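Side-chain contacts in acyl-CoA dehydrogenase (Geobacillus kaustophilus, PDB 2PG0), which probably introduces an alpha-beta double bond into thioester-bound acyl chains, using FAD as its cofactor: residues 23-26 against 27-31; 40-43 against 44-48. One frame throughout, in Å; residues are numbered along the deposited sequence.

Contact 1: 23-26 against 27-31; sequences KFLE and KEAYP
The carbonyl oxygen of L25 is gripped by two backbone amides, A29 N at 2.9 Å and Y30 N at 3.0 Å, which reach it from opposite faces of its carbonyl plane. The Y30 bond is the straighter of the two, with an N-H...O angle of 165°. One residue earlier, F24 O accepts E28 N at 2.9 Å in the carbonyl plane and, more weakly, K27 N. This marks the C-terminal end of helix 12-28, where the regular i to i+4 pattern runs out: A29 is the first residue to leave helical backbone angles, and its amide and that of Y30 share a single acceptor. The side chains follow the same spacing. F24 has CG anti to the backbone N (chi1 174°), which lays its ring beside the following turn, and CG of E28 sits over one face as a CH-pi contact, 4.0 Å from the ring centroid and displaced toward the rim. E28 then bends at chi2, turning its carboxylate away from the ring to a salt bridge with K49 of helix 44-52. With an alanine here in place of F24, the E28 methylenes would probably lose the ring that covers them and F55 would be left without its edge-to-face mate. Next along the helix, L25 lays CD2 against CB of A29 at 3.7 Å, and both residues are buried. The Y30 ring swings back under the last turn, CE1 lying 4.1 Å from L25 CB while L25 O approaches the ring edge. It crosses E26 at a slant, with the carboxylate and ring planes 51° apart. P31 brings CG to 3.3 Å from E26 O.

Contact 2: 40-43 against 44-48; sequences GIIP and RSFWA
P43 and R44 meet where an extended segment turns into a helix: the chain runs extended through I42 and P43, the backbone angles of P43 being close to polyproline II, and then enters helix 44-52. The first turn is closed by F46 N, which donates to P43 O at 3.0 Å. Its N-H...O angle is 140°, and the donor stands well above the carbonyl plane. P43 O also lies in the plane of the W47 indole, at its edge, with CD1 3.9 Å away. Upstream, G40 ends helix 33-39 as the C-prime residue of a Schellman motif, so the 40-43 segment bridges two helices. I42 and F46 lie side by side and point the same way. CG2 of I42, the branch anti to the backbone N, rests 3.9 Å from F46 CB and equally close to CD2, so it meets the phenylalanine where the ring joins its stem. F46 carries CG anti to the backbone N (chi1 -180°), and its ring stands edge-to-face with W36. On the outer side, S45 OG lies 3.6 Å from P43 CB, alongside the pyrrolidine ring. R44 bends away twice to reach D168 in a salt bridge. The chemistry thus divides the turn: P43 O is engaged by F46 N, the I42-F46 pair keeps the buried side apolar, and the charge of R44 is met by D168.

In the fold
Both contacts fall in series within the N-terminal acyl-CoA dehydrogenase domain: contact 1 finishes helix 12-28, helix 33-39 follows, and contact 2 then opens helix 44-52. Their centres are 13 Å apart, yet they touch through F46, whose ring packs against F24, L25 and A29, with F24 CE2 and F46 CE1 3.9 Å apart. The end of one helix and the start of another therefore share one hydrophobic core, which helices 71-84 and 89-105 help to build. Contact 1 is remote from the annotated sites; the W47 side chain of contact 2 lies about 11 Å from a bound FAD, too far to touch it, so contact 2 belongs to the helical framework near the cofactor, not its pocket.

Contact 1: 23-26 against 27-31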
loop_
_atom_site.group_PDB
_atom_site.type_symbol
_atom_site.label_atom_id
_atom_site.label_comp_id
_atom_site.label_asym_id
_atom_site.label_seq_id
_atom_site.Cartn_x
_atom_site.Cartn_y
_atom_site.Cartn_z
ATOM N N LYS A 23 9.396 32.067 20.647
ATOM C CA LYS A 23 9.759 33.479 20.485
ATOM C C LYS A 23 11.254 33.636 20.194
ATOM O O LYS A 23 11.646 34.420 19.327
ATOM C CB LYS A 23 9.363 34.295 21.712
ATOM C CG LYS A 23 9.496 35.801 21.502
ATOM C CD LYS A 23 8.881 36.583 22.653
ATOM C CE LYS A 23 8.853 38.072 22.322
ATOM N NZ LYS A 23 7.817 38.789 23.129
ATOM N N PHE A 24 12.075 32.879 20.916
ATOM C CA PHE A 24 13.513 32.831 20.670
ATOM C C PHE A 24 13.810 32.397 19.224
ATOM O O PHE A 24 14.583 33.049 18.512
ATOM C CB PHE A 24 14.182 31.895 21.681
ATOM C CG PHE A 24 15.644 31.665 21.437
ATOM C CD1 PHE A 24 16.597 32.573 21.902
ATOM C CD2 PHE A 24 16.077 30.528 20.756
ATOM C CE1 PHE A 24 17.956 32.357 21.680
ATOM C CE2 PHE A 24 17.436 30.303 20.530
ATOM C CZ PHE A 24 18.382 31.220 20.995
ATOM N N LEU A 25 13.178 31.308 18.795
ATOM C CA LEU A 25 13.414 30.757 17.456
ATOM C C LEU A 25 12.915 31.656 16.332
ATOM O O LEU A 25 13.510 31.698 15.251
ATOM C CB LEU A 25 12.776 29.364 17.325
ATOM C CG LEU A 25 13.337 28.270 18.239
ATOM C CD1 LEU A 25 12.547 26.976 18.025
ATOM C CD2 LEU A 25 14.833 28.052 18.000
ATOM N N GLU A 26 11.816 32.365 16.576
ATOM C CA GLU A 26 11.276 33.285 15.579
ATOM C C GLU A 26 12.281 34.374 15.200
ATOM O O GLU A 26 12.281 34.852 14.066
ATOM C CB GLU A 26 9.941 33.885 16.035
ATOM C CG GLU A 26 8.745 32.975 15.702
ATOM C CD GLU A 26 7.457 33.358 16.431
ATOM O OE1 GLU A 26 7.484 34.292 17.266
ATOM O OE2 GLU A 26 6.408 32.713 16.169
ATOM N N LYS A 27 13.139 34.746 16.151
ATOM C CA LYS A 27 14.210 35.708 15.894
ATOM C C LYS A 27 15.511 35.048 15.416
ATOM O O LYS A 27 16.128 35.512 14.454
ATOM C CB LYS A 27 14.486 36.542 17.144
ATOM C CG LYS A 27 15.625 37.551 16.969
ATOM C CD LYS A 27 15.791 38.460 18.174
ATOM C CE LYS A 27 16.333 37.717 19.390
ATOM N NZ LYS A 27 16.416 38.628 20.577
ATOM N N GLU A 28 15.914 33.971 16.096
ATOM C CA GLU A 28 17.257 33.398 15.944
ATOM C C GLU A 28 17.404 32.252 14.943
ATOM O O GLU A 28 18.525 31.965 14.499
ATOM C CB GLU A 28 17.800 32.931 17.299
ATOM C CG GLU A 28 17.953 34.027 18.347
ATOM C CD GLU A 28 19.113 34.979 18.071
ATOM O OE1 GLU A 28 19.803 34.829 17.043
ATOM O OE2 GLU A 28 19.341 35.880 18.901
ATOM N N ALA A 29 16.298 31.612 14.586
ATOM C CA ALA A 29 16.369 30.382 13.785
ATOM C C ALA A 29 15.596 30.453 12.475
ATOM O O ALA A 29 16.168 30.245 11.398
ATOM C CB ALA A 29 15.919 29.179 14.623
ATOM N N TYR A 30 14.297 30.740 12.563
ATOM C CA TYR A 30 13.436 30.756 11.381
ATOM C C TYR A 30 13.983 31.627 10.230
ATOM O O TYR A 30 14.050 31.163 9.083
ATOM C CB TYR A 30 12.006 31.180 11.751
ATOM C CG TYR A 30 11.144 30.084 12.335
ATOM C CD1 TYR A 30 10.922 30.004 13.713
ATOM C CD2 TYR A 30 10.535 29.140 11.512
ATOM C CE1 TYR A 30 10.112 29.013 14.252
ATOM C CE2 TYR A 30 9.733 28.139 12.042
ATOM C CZ TYR A 30 9.528 28.081 13.412
ATOM O OH TYR A 30 8.730 27.105 13.949
ATOM N N PRO A 31 14.382 32.882 10.527
ATOM C CA PRO A 31 14.823 33.719 9.406
ATOM C C PRO A 31 16.224 33.400 8.886
ATOM O O PRO A 31 16.561 33.826 7.772
ATOM C CB PRO A 31 14.813 35.140 9.989
ATOM C CG PRO A 31 14.261 35.033 11.394
ATOM C CD PRO A 31 14.444 33.611 11.808
#

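Contact 2: 40-43 against 44-48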
loop_
_atom_site.group_PDB
_atom_site.type_symbol
_atom_site.label_atom_id
_atom_site.label_comp_id
_atom_site.label_asym_id
_atom_site.label_seq_id
_atom_site.Cartn_x
_atom_site.Cartn_y
_atom_site.Cartn_z
ATOM N N GLY A 40 26.188 25.223 5.025
ATOM C CA GLY A 40 26.409 23.812 5.345
ATOM C C GLY A 40 26.614 23.530 6.821
ATOM O O GLY A 40 26.938 22.395 7.215
ATOM N N ILE A 41 26.412 24.556 7.647
ATOM C CA ILE A 41 26.647 24.461 9.081
ATOM C C ILE A 41 25.881 25.571 9.813
ATOM O O ILE A 41 25.661 26.654 9.260
ATOM C CB ILE A 41 28.182 24.499 9.407
ATOM C CG1 ILE A 41 28.476 24.030 10.843
ATOM C CG2 ILE A 41 28.788 25.873 9.071
ATOM C CD1 ILE A 41 29.962 23.678 11.088
ATOM N N ILE A 42 25.448 25.267 11.033
ATOM C CA ILE A 42 24.804 26.234 11.922
ATOM C C ILE A 42 25.901 26.859 12.802
ATOM O O ILE A 42 26.671 26.138 13.432
ATOM C CB ILE A 42 23.705 25.558 12.800
ATOM C CG1 ILE A 42 22.604 24.953 11.915
ATOM C CG2 ILE A 42 23.116 26.561 13.824
ATOM C CD1 ILE A 42 21.605 24.069 12.666
ATOM N N PRO A 43 25.970 28.202 12.855
ATOM C CA PRO A 43 27.095 28.828 13.558
ATOM C C PRO A 43 27.130 28.491 15.051
ATOM O O PRO A 43 26.075 28.343 15.688
ATOM C CB PRO A 43 26.865 30.332 13.337
ATOM C CG PRO A 43 25.415 30.467 13.013
ATOM C CD PRO A 43 25.025 29.196 12.315
ATOM N N ARG A 44 28.346 28.358 15.583
ATOM C CA ARG A 44 28.598 28.184 17.016
ATOM C C ARG A 44 27.868 29.211 17.871
ATOM O O ARG A 44 27.447 28.908 18.986
ATOM C CB ARG A 44 30.095 28.319 17.319
ATOM C CG ARG A 44 30.939 27.082 17.107
ATOM C CD ARG A 44 30.409 25.891 17.895
ATOM N NE ARG A 44 30.926 25.777 19.264
ATOM C CZ ARG A 44 31.830 24.876 19.651
ATOM N NH1 ARG A 44 32.345 24.014 18.778
ATOM N NH2 ARG A 44 32.216 24.829 20.916
ATOM N N SER A 45 27.754 30.432 17.354
ATOM C CA SER A 45 27.080 31.518 18.073
ATOM C C SER A 45 25.623 31.172 18.405
ATOM O O SER A 45 25.110 31.595 19.446
ATOM C CB SER A 45 27.180 32.836 17.293
ATOM O OG SER A 45 26.519 32.744 16.045
ATOM N N PHE A 46 24.974 30.386 17.538
ATOM C CA PHE A 46 23.611 29.925 17.813
ATOM C C PHE A 46 23.542 29.004 19.034
ATOM O O PHE A 46 22.662 29.158 19.874
ATOM C CB PHE A 46 22.961 29.242 16.599
ATOM C CG PHE A 46 21.551 28.772 16.869
ATOM C CD1 PHE A 46 20.490 29.681 16.873
ATOM C CD2 PHE A 46 21.292 27.438 17.171
ATOM C CE1 PHE A 46 19.181 29.261 17.146
ATOM C CE2 PHE A 46 19.988 27.005 17.438
ATOM C CZ PHE A 46 18.929 27.918 17.429
ATOM N N TRP A 47 24.457 28.038 19.112
ATOM C CA TRP A 47 24.575 27.170 20.286
ATOM C C TRP A 47 24.841 27.964 21.571
ATOM O O TRP A 47 24.287 27.653 22.632
ATOM C CB TRP A 47 25.711 26.171 20.075
ATOM C CG TRP A 47 25.385 25.067 19.102
ATOM C CD1 TRP A 47 25.377 25.143 17.740
ATOM C CD2 TRP A 47 25.043 23.716 19.432
ATOM N NE1 TRP A 47 25.043 23.915 17.196
ATOM C CE2 TRP A 47 24.839 23.023 18.216
ATOM C CE3 TRP A 47 24.892 23.022 20.641
ATOM C CZ2 TRP A 47 24.491 21.669 18.174
ATOM C CZ3 TRP A 47 24.540 21.679 20.601
ATOM C CH2 TRP A 47 24.348 21.016 19.370
ATOM N N ALA A 48 25.700 28.980 21.462
ATOM C CA ALA A 48 26.024 29.847 22.592
ATOM C C ALA A 48 24.771 30.573 23.086
ATOM O O ALA A 48 24.561 30.704 24.294
ATOM C CB ALA A 48 27.103 30.847 22.198
#